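Local coordinates for protein cyclopropane mycolic acid synthase 3 (Mycobacterium tuberculosis, PDB 1L1E) that probably converts a double bond of alpha mycolic acids into a cyclopropane ring, using a methylene group from S-adenosyl-L-methionine, at residues A48-L60 and G76-V88. Residues are numbered along the deposited sequence; the frame is centred on the assembly and turned at random.
Sequences AQIAKIDLALGKL and GATMRRAIEKYDV
I53 and L57 of helix 48-58 pack on A77, T78 and A82 of helix 77-86, two neighbouring helices on one face of the Rossmann-like methyltransferase sheet, crossing at -65° with their axes 10.1 Å apart. Near the cofactor end the small A77 lets the CD1 tip of I53 reach its CB at 4.0 Å, while the I53 CG2 branch lies against the aliphatic start of R81. One turn on, the branched L57 packs with CD1 against A82 CB and 3.9 Å from Y86 CE1, and its CD2 touches the methyl of T78. T78 and A82 also touch strand 67-71, whose following glycine-rich loop, ending at G76, probably binds S-adenosyl-L-methionine.

The polar contacts lie on the outer side. R81, long enough to reach across to D54, has CG anti to its backbone N (chi1 -176°) and bends at chi2, bringing its guanidinium nearly coplanar with the D54 carboxylate. I50 CG2 lies over the centre of one guanidinium face, 3.5 Å above the plane. The extended K85 adds a weak salt bridge to D54 OD2. R81 grips D54 side-on through both syn lone pairs, NE to OD1 at 2.8 Å and NH2 to OD2 at 2.7 Å.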
loop_
_atom_site.group_PDB
_atom_site.type_symbol
_atom_site.label_atom_id
_atom_site.label_comp_id
_atom_site.label_asym_id
_atom_site.label_seq_id
_atom_site.Cartn_x
_atom_site.Cartn_y
_atom_site.Cartn_z
ATOM N N ALA A 48 -4.454 -8.178 -11.759
ATOM C CA ALA A 48 -5.213 -7.539 -10.684
ATOM C C ALA A 48 -4.425 -6.430 -9.989
ATOM O O ALA A 48 -5.018 -5.519 -9.406
ATOM C CB ALA A 48 -5.676 -8.584 -9.671
ATOM N N GLN A 49 -3.099 -6.505 -10.034
ATOM C CA GLN A 49 -2.273 -5.457 -9.419
ATOM C C GLN A 49 -2.241 -4.274 -10.379
ATOM O O GLN A 49 -2.181 -3.111 -9.958
ATOM C CB GLN A 49 -0.847 -5.962 -9.141
ATOM C CG GLN A 49 -0.764 -7.012 -8.037
ATOM C CD GLN A 49 -1.028 -6.443 -6.638
ATOM O OE1 GLN A 49 -1.729 -5.443 -6.479
ATOM N NE2 GLN A 49 -0.479 -7.099 -5.623
ATOM N N ILE A 50 -2.276 -4.555 -11.680
ATOM C CA ILE A 50 -2.291 -3.458 -12.642
ATOM C C ILE A 50 -3.667 -2.803 -12.563
ATOM O O ILE A 50 -3.802 -1.586 -12.715
ATOM C CB ILE A 50 -2.007 -3.948 -14.083
ATOM C CG1 ILE A 50 -0.529 -4.337 -14.209
ATOM C CG2 ILE A 50 -2.386 -2.867 -15.097
ATOM C CD1 ILE A 50 0.446 -3.187 -14.033
ATOM N N ALA A 51 -4.691 -3.613 -12.293
ATOM C CA ALA A 51 -6.048 -3.097 -12.161
ATOM C C ALA A 51 -6.159 -2.165 -10.941
ATOM O O ALA A 51 -6.879 -1.157 -10.974
ATOM C CB ALA A 51 -7.034 -4.247 -12.019
ATOM N N LYS A 52 -5.459 -2.510 -9.864
ATOM C CA LYS A 52 -5.488 -1.692 -8.657
ATOM C C LYS A 52 -4.760 -0.362 -8.908
ATOM O O LYS A 52 -5.228 0.707 -8.501
ATOM C CB LYS A 52 -4.865 -2.480 -7.496
ATOM C CG LYS A 52 -4.688 -1.703 -6.190
ATOM C CD LYS A 52 -3.360 -0.944 -6.155
ATOM C CE LYS A 52 -2.128 -1.873 -6.295
ATOM N NZ LYS A 52 -2.013 -2.963 -5.255
ATOM N N ILE A 53 -3.621 -0.422 -9.585
ATOM C CA ILE A 53 -2.871 0.791 -9.900
ATOM C C ILE A 53 -3.762 1.740 -10.731
ATOM O O ILE A 53 -3.888 2.929 -10.413
ATOM C CB ILE A 53 -1.578 0.434 -10.657
ATOM C CG1 ILE A 53 -0.663 -0.367 -9.737
ATOM C CG2 ILE A 53 -0.903 1.688 -11.177
ATOM C CD1 ILE A 53 0.582 -0.917 -10.411
ATOM N N ASP A 54 -4.420 1.221 -11.769
ATOM C CA ASP A 54 -5.300 2.073 -12.579
ATOM C C ASP A 54 -6.493 2.594 -11.763
ATOM O O ASP A 54 -6.972 3.707 -11.980
ATOM C CB ASP A 54 -5.833 1.323 -13.816
ATOM C CG ASP A 54 -4.739 0.990 -14.827
ATOM O OD1 ASP A 54 -3.611 1.524 -14.705
ATOM O OD2 ASP A 54 -5.011 0.188 -15.747
ATOM N N LEU A 55 -6.983 1.794 -10.826
ATOM C CA LEU A 55 -8.112 2.233 -10.009
ATOM C C LEU A 55 -7.722 3.437 -9.157
ATOM O O LEU A 55 -8.440 4.437 -9.101
ATOM C CB LEU A 55 -8.588 1.097 -9.097
ATOM C CG LEU A 55 -9.694 1.472 -8.099
ATOM C CD1 LEU A 55 -11.018 1.726 -8.841
ATOM C CD2 LEU A 55 -9.862 0.345 -7.078
ATOM N N ALA A 56 -6.576 3.332 -8.494
ATOM C CA ALA A 56 -6.089 4.409 -7.637
ATOM C C ALA A 56 -5.775 5.658 -8.436
ATOM O O ALA A 56 -6.247 6.736 -8.119
ATOM C CB ALA A 56 -4.854 3.954 -6.880
ATOM N N LEU A 57 -4.992 5.499 -9.493
ATOM C CA LEU A 57 -4.593 6.626 -10.324
ATOM C C LEU A 57 -5.758 7.268 -11.065
ATOM O O LEU A 57 -5.761 8.469 -11.272
ATOM C CB LEU A 57 -3.509 6.183 -11.305
ATOM C CG LEU A 57 -2.234 5.638 -10.645
ATOM C CD1 LEU A 57 -1.240 5.224 -11.733
ATOM C CD2 LEU A 57 -1.618 6.713 -9.725
ATOM N N GLY A 58 -6.747 6.474 -11.457
ATOM C CA GLY A 58 -7.894 7.022 -12.157
ATOM C C GLY A 58 -8.616 8.068 -11.326
ATOM O O GLY A 58 -9.247 8.976 -11.863
ATOM N N LYS A 59 -8.513 7.943 -10.007
ATOM C CA LYS A 59 -9.160 8.865 -9.075
ATOM C C LYS A 59 -8.444 10.208 -8.923
ATOM O O LYS A 59 -9.014 11.176 -8.400
ATOM C CB LYS A 59 -9.286 8.194 -7.703
ATOM C CG LYS A 59 -10.231 6.995 -7.702
ATOM C CD LYS A 59 -10.205 6.268 -6.383
ATOM C CE LYS A 59 -11.167 5.092 -6.368
ATOM N NZ LYS A 59 -10.919 4.192 -5.187
ATOM N N LEU A 60 -7.201 10.273 -9.381
ATOM C CA LEU A 60 -6.419 11.500 -9.277
ATOM C C LEU A 60 -6.592 12.408 -10.497
ATOM O O LEU A 60 -5.944 13.454 -10.602
ATOM C CB LEU A 60 -4.940 11.148 -9.076
ATOM C CG LEU A 60 -4.662 10.260 -7.861
ATOM C CD1 LEU A 60 -3.170 9.965 -7.734
ATOM C CD2 LEU A 60 -5.158 10.964 -6.621
ATOM N N GLY A 76 8.368 0.556 -7.491
ATOM C CA GLY A 76 8.062 1.389 -8.642
ATOM C C GLY A 76 6.979 1.130 -9.674
ATOM O O GLY A 76 6.790 1.983 -10.538
ATOM N N ALA A 77 6.261 0.012 -9.614
ATOM C CA ALA A 77 5.225 -0.268 -10.622
ATOM C C ALA A 77 4.187 0.848 -10.826
ATOM O O ALA A 77 3.737 1.085 -11.958
ATOM C CB ALA A 77 4.498 -1.588 -10.287
ATOM N N THR A 78 3.806 1.526 -9.742
ATOM C CA THR A 78 2.804 2.585 -9.831
ATOM C C THR A 78 3.340 3.780 -10.617
ATOM O O THR A 78 2.666 4.320 -11.499
ATOM C CB THR A 78 2.353 3.058 -8.419
ATOM O OG1 THR A 78 1.838 1.947 -7.671
ATOM C CG2 THR A 78 1.269 4.121 -8.533
ATOM N N MET A 79 4.556 4.204 -10.296
ATOM C CA MET A 79 5.132 5.332 -11.000
ATOM C C MET A 79 5.399 4.961 -12.459
ATOM O O MET A 79 5.213 5.788 -13.347
ATOM C CB MET A 79 6.420 5.796 -10.321
ATOM C CG MET A 79 6.202 6.405 -8.940
ATOM S SD MET A 79 7.697 7.182 -8.282
ATOM C CE MET A 79 8.580 5.762 -7.757
ATOM N N ARG A 80 5.833 3.729 -12.716
ATOM C CA ARG A 80 6.074 3.345 -14.103
ATOM C C ARG A 80 4.765 3.431 -14.881
ATOM O O ARG A 80 4.732 3.944 -15.994
ATOM C CB ARG A 80 6.624 1.922 -14.218
ATOM C CG ARG A 80 7.061 1.626 -15.643
ATOM C CD ARG A 80 7.102 0.157 -15.984
ATOM N NE ARG A 80 7.499 0.012 -17.380
ATOM C CZ ARG A 80 8.754 0.102 -17.807
ATOM N NH1 ARG A 80 9.735 0.321 -16.940
ATOM N NH2 ARG A 80 9.026 0.004 -19.103
ATOM N N ARG A 81 3.686 2.920 -14.292
ATOM C CA ARG A 81 2.386 2.969 -14.942
ATOM C C ARG A 81 1.971 4.427 -15.173
ATOM O O ARG A 81 1.528 4.788 -16.267
ATOM C CB ARG A 81 1.328 2.260 -14.086
ATOM C CG ARG A 81 -0.056 2.172 -14.745
ATOM C CD ARG A 81 -0.058 1.209 -15.937
ATOM N NE ARG A 81 -1.416 0.852 -16.324
ATOM C CZ ARG A 81 -1.738 -0.034 -17.265
ATOM N NH1 ARG A 81 -0.795 -0.678 -17.945
ATOM N NH2 ARG A 81 -3.014 -0.278 -17.521
ATOM N N ALA A 82 2.106 5.262 -14.146
ATOM C CA ALA A 82 1.743 6.679 -14.267
ATOM C C ALA A 82 2.425 7.340 -15.466
ATOM O O ALA A 82 1.807 8.125 -16.195
ATOM C CB ALA A 82 2.111 7.431 -12.986
ATOM N N ILE A 83 3.702 7.029 -15.663
ATOM C CA ILE A 83 4.456 7.608 -16.776
ATOM C C ILE A 83 3.934 7.097 -18.112
ATOM O O ILE A 83 3.519 7.878 -18.965
ATOM C CB ILE A 83 5.961 7.245 -16.701
ATOM C CG1 ILE A 83 6.586 7.814 -15.426
ATOM C CG2 ILE A 83 6.684 7.787 -17.942
ATOM C CD1 ILE A 83 8.059 7.487 -15.260
ATOM N N GLU A 84 3.940 5.780 -18.269
ATOM C CA GLU A 84 3.512 5.129 -19.510
ATOM C C GLU A 84 2.053 5.274 -19.916
ATOM O O GLU A 84 1.762 5.570 -21.078
ATOM C CB GLU A 84 3.875 3.647 -19.466
ATOM C CG GLU A 84 5.363 3.379 -19.470
ATOM C CD GLU A 84 5.680 1.900 -19.423
ATOM O OE1 GLU A 84 6.882 1.552 -19.445
ATOM O OE2 GLU A 84 4.725 1.086 -19.364
ATOM N N LYS A 85 1.127 5.060 -18.984
ATOM C CA LYS A 85 -0.285 5.175 -19.328
ATOM C C LYS A 85 -0.876 6.569 -19.189
ATOM O O LYS A 85 -1.719 6.968 -19.990
ATOM C CB LYS A 85 -1.143 4.199 -18.501
ATOM C CG LYS A 85 -2.634 4.329 -18.811
ATOM C CD LYS A 85 -3.510 3.326 -18.066
ATOM C CE LYS A 85 -4.982 3.609 -18.364
ATOM N NZ LYS A 85 -5.871 2.478 -17.983
ATOM N N TYR A 86 -0.448 7.318 -18.177
ATOM C CA TYR A 86 -1.010 8.644 -17.974
ATOM C C TYR A 86 -0.097 9.789 -18.407
ATOM O O TYR A 86 -0.501 10.944 -18.397
ATOM C CB TYR A 86 -1.429 8.801 -16.506
ATOM C CG TYR A 86 -2.390 7.709 -16.048
ATOM C CD1 TYR A 86 -1.920 6.437 -15.704
ATOM C CD2 TYR A 86 -3.766 7.937 -16.000
ATOM C CE1 TYR A 86 -2.801 5.417 -15.322
ATOM C CE2 TYR A 86 -4.661 6.918 -15.619
ATOM C CZ TYR A 86 -4.166 5.669 -15.285
ATOM O OH TYR A 86 -5.036 4.671 -14.911
ATOM N N ASP A 87 1.134 9.462 -18.780
ATOM C CA ASP A 87 2.094 10.454 -19.261
ATOM C C ASP A 87 2.374 11.622 -18.302
ATOM O O ASP A 87 2.359 12.791 -18.704
ATOM C CB ASP A 87 1.616 10.981 -20.622
ATOM C CG ASP A 87 2.642 11.850 -21.308
ATOM O OD1 ASP A 87 3.849 11.603 -21.108
ATOM O OD2 ASP A 87 2.245 12.769 -22.059
ATOM N N VAL A 88 2.638 11.304 -17.038
ATOM C CA VAL A 88 2.931 12.333 -16.046
ATOM C C VAL A 88 4.351 12.194 -15.531
ATOM O O VAL A 88 4.990 11.165 -15.732
ATOM C CB VAL A 88 1.965 12.245 -14.832
ATOM C CG1 VAL A 88 0.545 12.436 -15.293
ATOM C CG2 VAL A 88 2.123 10.892 -14.110
#